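Local coordinates for protein ectonucleoside triphosphate diphosphohydrolase 4 (Homo sapiens, PDB 6WG5) that belongs to the GDA1/CD39 nucleoside phosphatase family, whose members share a two-lobed fold related to that of actin-like ATPases, at residues Lys101-Ile106 with Leu147-Thr152; Pro126-Cys131 with Asp164-Val169; Asp344-Arg349 with Ala409-Cys414. All coordinates share one frame; numbering follows the deposited sequence.

Contact 1 of 3, residues Lys101-Ile106 with Leu147-Thr152; sequences KVSDYI and LEDLLT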
ATOM      1  N   LYS A 101      -6.044   2.394  30.037  1.00105.23           N
ATOM      2  CA  LYS A 101      -4.826   1.596  30.069  1.00106.80           C
ATOM      3  C   LYS A 101      -3.918   1.836  28.868  1.00103.06           C
ATOM      4  O   LYS A 101      -2.793   1.327  28.850  1.00103.14           O
ATOM      5  CB  LYS A 101      -5.211   0.110  30.145  1.00111.37           C
ATOM      6  CG  LYS A 101      -4.058  -0.883  30.182  1.00115.61           C
ATOM      7  CD  LYS A 101      -4.588  -2.312  30.196  1.00119.75           C
ATOM      8  CE  LYS A 101      -3.476  -3.331  30.016  1.00132.84           C
ATOM      9  NZ  LYS A 101      -4.010  -4.720  29.916  1.00144.01           N
ATOM     10  N   VAL A 102      -4.362   2.616  27.881  1.00120.81           N
ATOM     11  CA  VAL A 102      -3.670   2.655  26.597  1.00118.85           C
ATOM     12  C   VAL A 102      -2.375   3.457  26.682  1.00120.58           C
ATOM     13  O   VAL A 102      -1.387   3.127  26.018  1.00114.87           O
ATOM     14  CB  VAL A 102      -4.611   3.211  25.511  1.00116.69           C
ATOM     15  CG1 VAL A 102      -4.776   4.726  25.638  1.00114.38           C
ATOM     16  CG2 VAL A 102      -4.102   2.838  24.137  1.00114.99           C
ATOM     17  N   SER A 103      -2.353   4.522  27.486  1.00107.06           N
ATOM     18  CA  SER A 103      -1.188   5.401  27.513  1.00103.41           C
ATOM     19  C   SER A 103       0.063   4.693  28.019  1.00 96.70           C
ATOM     20  O   SER A 103       1.175   5.134  27.707  1.00 88.86           O
ATOM     21  CB  SER A 103      -1.479   6.630  28.373  1.00103.29           C
ATOM     22  OG  SER A 103      -2.488   7.429  27.781  1.00107.79           O
ATOM     23  N   ASP A 104      -0.085   3.614  28.789  1.00 97.55           N
ATOM     24  CA  ASP A 104       1.070   2.831  29.213  1.00 96.27           C
ATOM     25  C   ASP A 104       1.523   1.837  28.152  1.00 94.82           C
ATOM     26  O   ASP A 104       2.673   1.386  28.194  1.00 96.24           O
ATOM     27  CB  ASP A 104       0.755   2.076  30.508  1.00 98.93           C
ATOM     28  CG  ASP A 104       1.063   2.890  31.751  1.00102.97           C
ATOM     29  OD1 ASP A 104       1.953   3.764  31.691  1.00101.07           O
ATOM     30  OD2 ASP A 104       0.418   2.650  32.794  1.00108.07           O
ATOM     31  N   TYR A 105       0.649   1.490  27.206  1.00 95.06           N
ATOM     32  CA  TYR A 105       1.009   0.526  26.171  1.00 93.16           C
ATOM     33  C   TYR A 105       1.949   1.139  25.142  1.00 87.75           C
ATOM     34  O   TYR A 105       2.871   0.469  24.661  1.00 87.10           O
ATOM     35  CB  TYR A 105      -0.259  -0.000  25.506  1.00 93.68           C
ATOM     36  CG  TYR A 105      -0.064  -0.587  24.129  1.00 89.75           C
ATOM     37  CD1 TYR A 105       0.460  -1.861  23.963  1.00 90.02           C
ATOM     38  CD2 TYR A 105      -0.426   0.126  22.994  1.00 84.99           C
ATOM     39  CE1 TYR A 105       0.633  -2.403  22.705  1.00 89.11           C
ATOM     40  CE2 TYR A 105      -0.258  -0.408  21.731  1.00 82.71           C
ATOM     41  CZ  TYR A 105       0.271  -1.672  21.593  1.00 86.39           C
ATOM     42  OH  TYR A 105       0.441  -2.210  20.338  1.00 87.54           O
ATOM     43  N   ILE A 106       1.733   2.412  24.791  1.00 88.79           N
ATOM     44  CA  ILE A 106       2.603   3.103  23.844  1.00 90.12           C
ATOM     45  C   ILE A 106       3.795   3.765  24.520  1.00 88.41           C
ATOM     46  O   ILE A 106       4.640   4.349  23.826  1.00 85.96           O
ATOM     47  CB  ILE A 106       1.830   4.170  23.037  1.00 92.65           C
ATOM     48  CG1 ILE A 106       1.136   5.173  23.966  1.00 95.45           C
ATOM     49  CG2 ILE A 106       0.826   3.510  22.106  1.00 94.31           C
ATOM     50  CD1 ILE A 106       1.908   6.450  24.169  1.00 96.56           C
ATOM     51  N   LEU A 147      -8.205   8.001  21.921  1.00 74.14           N
ATOM     52  CA  LEU A 147      -7.500   9.213  21.516  1.00 73.24           C
ATOM     53  C   LEU A 147      -7.384  10.191  22.677  1.00 75.45           C
ATOM     54  O   LEU A 147      -6.332  10.809  22.877  1.00 72.45           O
ATOM     55  CB  LEU A 147      -8.217   9.882  20.343  1.00 69.81           C
ATOM     56  CG  LEU A 147      -8.592   9.021  19.135  1.00 67.65           C
ATOM     57  CD1 LEU A 147      -9.440   9.834  18.169  1.00 71.24           C
ATOM     58  CD2 LEU A 147      -7.357   8.476  18.439  1.00 60.54           C
ATOM     59  N   GLU A 148      -8.460  10.343  23.454  1.00 87.32           N
ATOM     60  CA  GLU A 148      -8.466  11.332  24.527  1.00 87.57           C
ATOM     61  C   GLU A 148      -7.493  10.956  25.638  1.00 85.23           C
ATOM     62  O   GLU A 148      -6.839  11.831  26.216  1.00 82.72           O
ATOM     63  CB  GLU A 148      -9.883  11.494  25.075  1.00 92.66           C
ATOM     64  CG  GLU A 148     -10.593  12.733  24.550  1.00 94.54           C
ATOM     65  CD  GLU A 148     -12.094  12.687  24.764  1.00103.42           C
ATOM     66  OE1 GLU A 148     -12.652  11.572  24.847  1.00110.20           O
ATOM     67  OE2 GLU A 148     -12.715  13.766  24.853  1.00105.95           O
ATOM     68  N   ASP A 149      -7.379   9.664  25.954  1.00 77.20           N
ATOM     69  CA  ASP A 149      -6.410   9.250  26.964  1.00 86.24           C
ATOM     70  C   ASP A 149      -4.989   9.552  26.505  1.00 81.77           C
ATOM     71  O   ASP A 149      -4.143   9.963  27.307  1.00 77.69           O
ATOM     72  CB  ASP A 149      -6.569   7.762  27.275  1.00 99.68           C
ATOM     73  CG  ASP A 149      -5.777   7.338  28.500  1.00110.98           C
ATOM     74  OD1 ASP A 149      -5.533   8.193  29.378  1.00113.18           O
ATOM     75  OD2 ASP A 149      -5.400   6.151  28.589  1.00112.92           O
ATOM     76  N   LEU A 150      -4.709   9.356  25.214  1.00 89.59           N
ATOM     77  CA  LEU A 150      -3.409   9.735  24.671  1.00 79.84           C
ATOM     78  C   LEU A 150      -3.218  11.246  24.703  1.00 73.78           C
ATOM     79  O   LEU A 150      -2.135  11.735  25.045  1.00 70.95           O
ATOM     80  CB  LEU A 150      -3.270   9.216  23.240  1.00 75.64           C
ATOM     81  CG  LEU A 150      -3.170   7.701  23.061  1.00 70.99           C
ATOM     82  CD1 LEU A 150      -3.398   7.322  21.608  1.00 68.21           C
ATOM     83  CD2 LEU A 150      -1.819   7.195  23.534  1.00 67.77           C
ATOM     84  N   LEU A 151      -4.262  12.001  24.352  1.00 69.03           N
ATOM     85  CA  LEU A 151      -4.137  13.452  24.271  1.00 67.90           C
ATOM     86  C   LEU A 151      -3.943  14.078  25.648  1.00 71.18           C
ATOM     87  O   LEU A 151      -3.139  15.003  25.803  1.00 70.79           O
ATOM     88  CB  LEU A 151      -5.370  14.039  23.583  1.00 65.52           C
ATOM     89  CG  LEU A 151      -5.479  13.770  22.081  1.00 65.35           C
ATOM     90  CD1 LEU A 151      -6.872  14.107  21.574  1.00 67.11           C
ATOM     91  CD2 LEU A 151      -4.430  14.565  21.320  1.00 63.41           C
ATOM     92  N   THR A 152      -4.669  13.593  26.657  1.00 78.70           N
ATOM     93  CA  THR A 152      -4.569  14.188  27.986  1.00 88.71           C
ATOM     94  C   THR A 152      -3.323  13.727  28.734  1.00 94.39           C
ATOM     95  O   THR A 152      -2.826  14.454  29.601  1.00 92.32           O
ATOM     96  CB  THR A 152      -5.812  13.854  28.818  1.00 91.30           C
ATOM     97  OG1 THR A 152      -5.895  12.437  29.021  1.00 90.15           O
ATOM     98  CG2 THR A 152      -7.078  14.346  28.127  1.00 90.37           C
TER
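V102 and S103 of a short, weakly bonded helical turn, and I106 just after it, lie against D149 and L150 of helix 140-157, the long helix that connects two neighbouring parallel strands of a beta-alpha-beta unit. The backbones come closest at S103 and L150, whose CA atoms are 5.6 Å apart. V102 holds its CG1 branch between the backbone N and the carbonyl carbon (chi1 75°), and this branch runs past D149 in the opposite sense, with CG1 3.3 Å from D149 OD2. The D149 carboxylate reaches back toward the turn because its CG is anti to the backbone N (chi1 -169°).

The S103 hydroxyl enters the same corner: S103 OG is 3.1 Å from the carbonyl D149 O and 3.3 Å from the side-chain atom D149 OD2, so one oxygen sits beside both the backbone and the carboxylate of a single residue. One turn further on, the contact becomes wholly apolar. I106 meets the L150 side chain at an oblique angle, its CG1 lying 3.6 Å from L150 CD2 and its CD1 at 3.9 Å from the same methyl. V102 CG1 adds a looser apolar approach to L150 CG at 4.3 Å. Beyond the two segments, V102 also touches I146, S103 touches D153 and I106 touches I154, so the turn follows the surface of helix 140-157 over more than two of its turns.

The chemistry is thus divided: a polar corner, where the S103 hydroxyl lies beside D149, adjoins a buried aliphatic patch of I106 and L150.

Contact 2 of 3, residues Pro126-Cys131 with Asp164-Val169; sequences PLYILC and DSHAEV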
ATOM      1  N   PRO A 126       7.329  17.272  16.284  1.00 44.56           N
ATOM      2  CA  PRO A 126       5.940  16.808  16.328  1.00 44.45           C
ATOM      3  C   PRO A 126       5.838  15.299  16.478  1.00 42.93           C
ATOM      4  O   PRO A 126       6.683  14.539  16.001  1.00 39.01           O
ATOM      5  CB  PRO A 126       5.375  17.265  14.978  1.00 42.28           C
ATOM      6  CG  PRO A 126       6.553  17.269  14.074  1.00 39.40           C
ATOM      7  CD  PRO A 126       7.719  17.696  14.926  1.00 41.17           C
ATOM      8  N   LEU A 127       4.775  14.876  17.156  1.00 47.75           N
ATOM      9  CA  LEU A 127       4.436  13.468  17.313  1.00 48.23           C
ATOM     10  C   LEU A 127       3.072  13.225  16.685  1.00 46.35           C
ATOM     11  O   LEU A 127       2.104  13.918  17.011  1.00 48.75           O
ATOM     12  CB  LEU A 127       4.424  13.066  18.791  1.00 47.64           C
ATOM     13  CG  LEU A 127       3.816  11.704  19.147  1.00 50.99           C
ATOM     14  CD1 LEU A 127       4.639  10.559  18.576  1.00 51.08           C
ATOM     15  CD2 LEU A 127       3.678  11.570  20.654  1.00 52.74           C
ATOM     16  N   TYR A 128       3.000  12.249  15.783  1.00 44.36           N
ATOM     17  CA  TYR A 128       1.755  11.869  15.131  1.00 43.27           C
ATOM     18  C   TYR A 128       1.474  10.400  15.411  1.00 45.69           C
ATOM     19  O   TYR A 128       2.336   9.544  15.183  1.00 44.18           O
ATOM     20  CB  TYR A 128       1.818  12.121  13.622  1.00 38.30           C
ATOM     21  CG  TYR A 128       2.036  13.573  13.256  1.00 38.19           C
ATOM     22  CD1 TYR A 128       0.999  14.492  13.346  1.00 40.77           C
ATOM     23  CD2 TYR A 128       3.275  14.023  12.818  1.00 35.15           C
ATOM     24  CE1 TYR A 128       1.190  15.821  13.015  1.00 38.93           C
ATOM     25  CE2 TYR A 128       3.476  15.351  12.484  1.00 34.47           C
ATOM     26  CZ  TYR A 128       2.429  16.247  12.584  1.00 39.26           C
ATOM     27  OH  TYR A 128       2.616  17.571  12.254  1.00 42.04           O
ATOM     28  N   ILE A 129       0.277  10.115  15.914  1.00 43.11           N
ATOM     29  CA  ILE A 129      -0.170   8.753  16.187  1.00 44.53           C
ATOM     30  C   ILE A 129      -1.368   8.491  15.287  1.00 46.77           C
ATOM     31  O   ILE A 129      -2.450   9.051  15.504  1.00 48.09           O
ATOM     32  CB  ILE A 129      -0.525   8.546  17.666  1.00 49.52           C
ATOM     33  CG1 ILE A 129       0.706   8.810  18.540  1.00 50.85           C
ATOM     34  CG2 ILE A 129      -1.059   7.131  17.893  1.00 50.34           C
ATOM     35  CD1 ILE A 129       0.446   8.722  20.030  1.00 54.14           C
ATOM     36  N   LEU A 130      -1.179   7.641  14.282  1.00 50.77           N
ATOM     37  CA  LEU A 130      -2.188   7.380  13.264  1.00 47.72           C
ATOM     38  C   LEU A 130      -2.545   5.901  13.292  1.00 51.76           C
ATOM     39  O   LEU A 130      -1.676   5.045  13.093  1.00 56.55           O
ATOM     40  CB  LEU A 130      -1.674   7.796  11.884  1.00 45.03           C
ATOM     41  CG  LEU A 130      -1.061   9.198  11.837  1.00 42.97           C
ATOM     42  CD1 LEU A 130      -0.458   9.472  10.469  1.00 46.55           C
ATOM     43  CD2 LEU A 130      -2.096  10.257  12.192  1.00 41.40           C
ATOM     44  N   CYS A 131      -3.818   5.605  13.538  1.00 47.69           N
ATOM     45  CA  CYS A 131      -4.301   4.241  13.695  1.00 54.93           C
ATOM     46  C   CYS A 131      -5.065   3.814  12.450  1.00 51.92           C
ATOM     47  O   CYS A 131      -5.759   4.625  11.830  1.00 54.11           O
ATOM     48  CB  CYS A 131      -5.203   4.125  14.926  1.00 63.82           C
ATOM     49  SG  CYS A 131      -4.612   5.061  16.357  1.00 62.51           S
ATOM     50  N   ASP A 164      -4.791  17.855  19.564  1.00 82.09           N
ATOM     51  CA  ASP A 164      -5.943  17.047  19.174  1.00 85.83           C
ATOM     52  C   ASP A 164      -5.764  16.468  17.775  1.00 78.47           C
ATOM     53  O   ASP A 164      -6.018  15.281  17.541  1.00 77.08           O
ATOM     54  CB  ASP A 164      -7.216  17.893  19.248  1.00 92.90           C
ATOM     55  CG  ASP A 164      -8.422  17.187  18.656  1.00 98.07           C
ATOM     56  OD1 ASP A 164      -8.544  15.957  18.836  1.00101.76           O
ATOM     57  OD2 ASP A 164      -9.247  17.864  18.007  1.00 97.66           O
ATOM     58  N   SER A 165      -5.325  17.299  16.828  1.00 70.15           N
ATOM     59  CA  SER A 165      -5.178  16.852  15.448  1.00 66.87           C
ATOM     60  C   SER A 165      -4.053  15.839  15.275  1.00 63.93           C
ATOM     61  O   SER A 165      -4.015  15.146  14.253  1.00 64.79           O
ATOM     62  CB  SER A 165      -4.929  18.052  14.533  1.00 68.21           C
ATOM     63  OG  SER A 165      -3.889  18.873  15.036  1.00 71.21           O
ATOM     64  N   HIS A 166      -3.143  15.731  16.245  1.00 53.86           N
ATOM     65  CA  HIS A 166      -1.992  14.847  16.105  1.00 49.85           C
ATOM     66  C   HIS A 166      -2.335  13.386  16.366  1.00 49.36           C
ATOM     67  O   HIS A 166      -1.596  12.503  15.917  1.00 50.09           O
ATOM     68  CB  HIS A 166      -0.875  15.294  17.051  1.00 49.93           C
ATOM     69  CG  HIS A 166      -0.253  16.603  16.673  1.00 47.19           C
ATOM     70  ND1 HIS A 166       1.101  16.750  16.458  1.00 49.55           N
ATOM     71  CD2 HIS A 166      -0.800  17.825  16.467  1.00 48.68           C
ATOM     72  CE1 HIS A 166       1.360  18.005  16.139  1.00 50.88           C
ATOM     73  NE2 HIS A 166       0.223  18.678  16.137  1.00 49.91           N
ATOM     74  N   ALA A 167      -3.423  13.110  17.078  1.00 63.17           N
ATOM     75  CA  ALA A 167      -3.897  11.752  17.316  1.00 68.44           C
ATOM     76  C   ALA A 167      -5.190  11.558  16.538  1.00 71.81           C
ATOM     77  O   ALA A 167      -6.153  12.308  16.735  1.00 75.57           O
ATOM     78  CB  ALA A 167      -4.115  11.497  18.807  1.00 69.50           C
ATOM     79  N   GLU A 168      -5.214  10.559  15.661  1.00 65.15           N
ATOM     80  CA  GLU A 168      -6.311  10.426  14.717  1.00 67.78           C
ATOM     81  C   GLU A 168      -6.378   8.995  14.205  1.00 65.14           C
ATOM     82  O   GLU A 168      -5.358   8.307  14.102  1.00 63.60           O
ATOM     83  CB  GLU A 168      -6.137  11.408  13.550  1.00 69.60           C
ATOM     84  CG  GLU A 168      -7.111  11.228  12.394  1.00 71.60           C
ATOM     85  CD  GLU A 168      -6.770  12.114  11.213  1.00 69.14           C
ATOM     86  OE1 GLU A 168      -7.616  12.244  10.301  1.00 68.26           O
ATOM     87  OE2 GLU A 168      -5.653  12.675  11.195  1.00 66.40           O
ATOM     88  N   VAL A 169      -7.594   8.560  13.889  1.00 53.00           N
ATOM     89  CA  VAL A 169      -7.835   7.305  13.186  1.00 52.23           C
ATOM     90  C   VAL A 169      -8.004   7.650  11.713  1.00 49.87           C
ATOM     91  O   VAL A 169      -9.016   8.238  11.316  1.00 47.90           O
ATOM     92  CB  VAL A 169      -9.070   6.576  13.731  1.00 56.48           C
ATOM     93  CG1 VAL A 169      -9.318   5.287  12.955  1.00 58.59           C
ATOM     94  CG2 VAL A 169      -8.906   6.288  15.215  1.00 60.06           C
TER
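Strands 127-131 and 167-169 run parallel, their axes 4.9 Å apart and their N-to-C directions 15° apart, with I129, L130 and C131 placed opposite A167, E168 and V169. I129 bonds on both sides of A167: I129 N donates to H166 O at 3.0 Å, and I129 O accepts from E168 N at 3.2 Å. C131 N then donates to E168 O, also at 3.2 Å, completing the usual parallel pattern. The two strands are successive strands joined through helix 140-157, a beta-alpha-beta crossover in the sheet where strand 127-131 pairs on its other side with strand 40-48.

Before the strand begins, H166 lies in a 3-10 segment and continues the pairing with its side chain. Its CG is anti to the carbonyl carbon (chi1 -69°), which places the ring beside L127 O and Y128. H166 ND1 donates to L127 O at 3.1 Å. The acceptor lies in the imidazole plane, yet the nitrogen stands above the L127 carbonyl plane, and the N-H...O angle of 145° marks a bent bond. The H166 ring is nearly parallel to that of Y128 but slid well aside, with centroids 4.8 Å apart and little overlap. Y128 CE1 is the atom over the imidazole face, toward its rim, 3.6 Å from H166 ND1. P126 CB approaches the imidazole edge.

Side chains of I129, A167, C131 and V169 share one face of the sheet, where I129 also meets I154 and F162; C131 CB and V169 CG2 are 4.3 Å apart. L130 and E168 point to the other face, where L130 touches W479 and A483 of helix 479-487. The imidazole takes L127 O just where the regular backbone pairing stops, and the in-plane bond, helped by Y128 CE1 over one face, probably limits rotation of the ring.

Contact 3 of 3, residues Asp344-Arg349 with Ala409-Cys414; sequences DFDLCR and AAKDYC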
ATOM      1  N   ASP A 344      -4.569 -26.653 -14.576  1.00 40.62           N
ATOM      2  CA  ASP A 344      -4.925 -26.029 -15.850  1.00 43.65           C
ATOM      3  C   ASP A 344      -5.028 -24.523 -15.613  1.00 43.92           C
ATOM      4  O   ASP A 344      -6.075 -24.014 -15.209  1.00 41.72           O
ATOM      5  CB  ASP A 344      -6.224 -26.610 -16.399  1.00 39.81           C
ATOM      6  CG  ASP A 344      -6.445 -26.264 -17.859  1.00 45.07           C
ATOM      7  OD1 ASP A 344      -5.910 -25.230 -18.317  1.00 45.77           O
ATOM      8  OD2 ASP A 344      -7.148 -27.029 -18.552  1.00 51.13           O
ATOM      9  N   PHE A 345      -3.929 -23.815 -15.880  1.00 37.16           N
ATOM     10  CA  PHE A 345      -3.857 -22.387 -15.586  1.00 31.97           C
ATOM     11  C   PHE A 345      -4.927 -21.609 -16.344  1.00 31.95           C
ATOM     12  O   PHE A 345      -5.639 -20.783 -15.762  1.00 36.54           O
ATOM     13  CB  PHE A 345      -2.460 -21.868 -15.926  1.00 33.67           C
ATOM     14  CG  PHE A 345      -2.303 -20.382 -15.782  1.00 32.57           C
ATOM     15  CD1 PHE A 345      -2.022 -19.817 -14.550  1.00 30.27           C
ATOM     16  CD2 PHE A 345      -2.416 -19.553 -16.886  1.00 30.29           C
ATOM     17  CE1 PHE A 345      -1.870 -18.452 -14.417  1.00 30.23           C
ATOM     18  CE2 PHE A 345      -2.266 -18.186 -16.760  1.00 30.10           C
ATOM     19  CZ  PHE A 345      -1.991 -17.635 -15.523  1.00 31.22           C
ATOM     20  N   ASP A 346      -5.062 -21.862 -17.648  1.00 37.65           N
ATOM     21  CA  ASP A 346      -6.045 -21.131 -18.443  1.00 34.38           C
ATOM     22  C   ASP A 346      -7.468 -21.450 -17.998  1.00 32.91           C
ATOM     23  O   ASP A 346      -8.336 -20.570 -18.001  1.00 32.63           O
ATOM     24  CB  ASP A 346      -5.865 -21.450 -19.927  1.00 33.33           C
ATOM     25  CG  ASP A 346      -4.627 -20.801 -20.517  1.00 41.55           C
ATOM     26  OD1 ASP A 346      -4.268 -19.684 -20.081  1.00 41.47           O
ATOM     27  OD2 ASP A 346      -4.013 -21.408 -21.418  1.00 44.17           O
ATOM     28  N   LEU A 347      -7.731 -22.700 -17.617  1.00 39.37           N
ATOM     29  CA  LEU A 347      -9.065 -23.055 -17.149  1.00 40.93           C
ATOM     30  C   LEU A 347      -9.334 -22.484 -15.763  1.00 38.85           C
ATOM     31  O   LEU A 347     -10.484 -22.177 -15.429  1.00 37.96           O
ATOM     32  CB  LEU A 347      -9.232 -24.575 -17.151  1.00 43.56           C
ATOM     33  CG  LEU A 347     -10.592 -25.129 -16.723  1.00 47.50           C
ATOM     34  CD1 LEU A 347     -11.713 -24.564 -17.582  1.00 47.12           C
ATOM     35  CD2 LEU A 347     -10.584 -26.648 -16.790  1.00 48.56           C
ATOM     36  N   CYS A 348      -8.290 -22.332 -14.945  1.00 29.12           N
ATOM     37  CA  CYS A 348      -8.452 -21.679 -13.652  1.00 27.71           C
ATOM     38  C   CYS A 348      -8.883 -20.228 -13.822  1.00 27.67           C
ATOM     39  O   CYS A 348      -9.757 -19.741 -13.095  1.00 25.69           O
ATOM     40  CB  CYS A 348      -7.147 -21.755 -12.859  1.00 27.58           C
ATOM     41  SG  CYS A 348      -7.235 -20.971 -11.242  1.00 39.07           S
ATOM     42  N   ARG A 349      -8.278 -19.519 -14.781  1.00 30.62           N
ATOM     43  CA  ARG A 349      -8.622 -18.118 -14.996  1.00 27.46           C
ATOM     44  C   ARG A 349     -10.097 -17.956 -15.335  1.00 25.61           C
ATOM     45  O   ARG A 349     -10.759 -17.044 -14.826  1.00 31.88           O
ATOM     46  CB  ARG A 349      -7.751 -17.527 -16.106  1.00 28.75           C
ATOM     47  CG  ARG A 349      -6.284 -17.407 -15.745  1.00 29.15           C
ATOM     48  CD  ARG A 349      -5.523 -16.565 -16.755  1.00 33.16           C
ATOM     49  NE  ARG A 349      -5.530 -17.154 -18.092  1.00 32.41           N
ATOM     50  CZ  ARG A 349      -6.400 -16.852 -19.053  1.00 33.58           C
ATOM     51  NH1 ARG A 349      -7.358 -15.960 -18.845  1.00 35.58           N
ATOM     52  NH2 ARG A 349      -6.309 -17.449 -20.233  1.00 36.71           N
ATOM     53  N   ALA A 409       5.342 -19.328 -17.935  1.00 28.69           N
ATOM     54  CA  ALA A 409       5.926 -19.903 -16.729  1.00 29.16           C
ATOM     55  C   ALA A 409       4.843 -20.353 -15.757  1.00 28.25           C
ATOM     56  O   ALA A 409       4.955 -21.418 -15.140  1.00 28.32           O
ATOM     57  CB  ALA A 409       6.857 -18.890 -16.064  1.00 26.59           C
ATOM     58  N   ALA A 410       3.785 -19.552 -15.610  1.00 26.39           N
ATOM     59  CA  ALA A 410       2.692 -19.924 -14.718  1.00 26.04           C
ATOM     60  C   ALA A 410       2.004 -21.194 -15.197  1.00 25.85           C
ATOM     61  O   ALA A 410       1.676 -22.073 -14.392  1.00 26.46           O
ATOM     62  CB  ALA A 410       1.686 -18.778 -14.608  1.00 24.58           C
ATOM     63  N   LYS A 411       1.779 -21.310 -16.509  1.00 39.12           N
ATOM     64  CA  LYS A 411       1.176 -22.519 -17.057  1.00 38.04           C
ATOM     65  C   LYS A 411       2.049 -23.737 -16.789  1.00 36.28           C
ATOM     66  O   LYS A 411       1.546 -24.800 -16.407  1.00 40.28           O
ATOM     67  CB  LYS A 411       0.939 -22.360 -18.561  1.00 46.54           C
ATOM     68  CG  LYS A 411      -0.530 -22.329 -18.953  1.00 54.12           C
ATOM     69  CD  LYS A 411      -0.729 -22.285 -20.467  1.00 57.57           C
ATOM     70  CE  LYS A 411      -0.668 -20.864 -21.013  1.00 58.31           C
ATOM     71  NZ  LYS A 411      -1.350 -20.747 -22.335  1.00 58.19           N
ATOM     72  N   ASP A 412       3.363 -23.601 -16.982  1.00 30.81           N
ATOM     73  CA  ASP A 412       4.259 -24.741 -16.821  1.00 29.17           C
ATOM     74  C   ASP A 412       4.335 -25.186 -15.365  1.00 29.58           C
ATOM     75  O   ASP A 412       4.389 -26.387 -15.080  1.00 28.72           O
ATOM     76  CB  ASP A 412       5.649 -24.391 -17.355  1.00 33.60           C
ATOM     77  CG  ASP A 412       5.676 -24.256 -18.868  1.00 42.79           C
ATOM     78  OD1 ASP A 412       4.790 -24.835 -19.534  1.00 42.49           O
ATOM     79  OD2 ASP A 412       6.584 -23.576 -19.393  1.00 48.89           O
ATOM     80  N   TYR A 413       4.341 -24.235 -14.428  1.00 29.13           N
ATOM     81  CA  TYR A 413       4.361 -24.597 -13.014  1.00 28.57           C
ATOM     82  C   TYR A 413       3.125 -25.412 -12.644  1.00 31.41           C
ATOM     83  O   TYR A 413       3.225 -26.442 -11.968  1.00 31.28           O
ATOM     84  CB  TYR A 413       4.460 -23.338 -12.150  1.00 25.99           C
ATOM     85  CG  TYR A 413       4.416 -23.616 -10.662  1.00 23.21           C
ATOM     86  CD1 TYR A 413       5.581 -23.868  -9.949  1.00 22.28           C
ATOM     87  CD2 TYR A 413       3.209 -23.632  -9.972  1.00 21.60           C
ATOM     88  CE1 TYR A 413       5.545 -24.126  -8.590  1.00 22.05           C
ATOM     89  CE2 TYR A 413       3.164 -23.892  -8.614  1.00 22.97           C
ATOM     90  CZ  TYR A 413       4.336 -24.140  -7.929  1.00 24.78           C
ATOM     91  OH  TYR A 413       4.301 -24.400  -6.577  1.00 27.97           O
ATOM     92  N   CYS A 414       1.947 -24.967 -13.090  1.00 38.01           N
ATOM     93  CA  CYS A 414       0.707 -25.637 -12.714  1.00 41.50           C
ATOM     94  C   CYS A 414       0.625 -27.040 -13.300  1.00 43.35           C
ATOM     95  O   CYS A 414       0.108 -27.957 -12.652  1.00 39.30           O
ATOM     96  CB  CYS A 414      -0.490 -24.795 -13.156  1.00 44.52           C
ATOM     97  SG  CYS A 414      -0.527 -23.234 -12.279  1.00 54.84           S
TER
HETATM   98  O   HOH W   1      -1.169 -25.271 -16.684  1.00 26.65           O
HETATM   99  O   HOH W   2      -2.515 -17.966 -22.427  1.00 42.39           O
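F345 leaves its helix with CG anti to the backbone N (chi1 175°), which sends the ring toward A410, K411 and C414. Its CB lies 3.6 Å from K411 CG and 4.3 Å from C414 SG, the sulfur standing at the ring edge, near its plane. CG and CD2 also lie near K411 CG; the two side chains cross at about a right angle. Along the far rim, CD1, CE1 and CZ all meet one methyl: F345 CE1 is 3.6 Å from A410 CB. That methyl sits over the face, 27° off the ring normal, in a CH-pi contact. The opposite face is approached toward its rim by R349 CG, from one turn later in the same helix, and the F345 side chain also touches S446 of helix 436-456.

The ring lies between helix 345-352 and helix 403-414 where they cross, their segment axes running at 105° to each other and passing 10.1 Å apart. Both are held by disulfides as well, C348 to C321 and C414 to C443. D344 serves as N-cap of the first helix, its OD1 accepting from L347 N. The first amide of the helix, F345 N, donates to a water at 3.2 Å, and this water donates in turn to K411 O, linking the start of one helix to the backbone of the other.

Past the phenyl group, K411 bends at its third torsion and brings NZ to the syn lone pair of D346 OD2 at 2.9 Å, a salt bridge. D346 OD1 is taken by R349 NH2 at 3.0 Å, from above the carboxylate plane though within the guanidinium plane. R349 has a second acidic partner, E451, reached through NH1.

How the contacts relate
Contacts 1 and 2 are neighbours, their centres 12 Å apart, and their segments alternate along the chain: 101-106, 126-131, 147-152, 164-169. Helix 140-157, which supplies the second half of contact 1, is followed in the chain by strand 167-169 of contact 2, and L151 CD2 packs on D164 CA at 3.6 Å. The turn, the helix and the paired strands therefore form successive layers of one region. Contact 3 comes later in sequence, on the opposite side of the chain's centre, about 51 Å from contact 1 and 46 Å from contact 2 between centres. Its helix-helix crossing, each helix carrying a disulfide to another part of the chain, probably belongs to the other lobe.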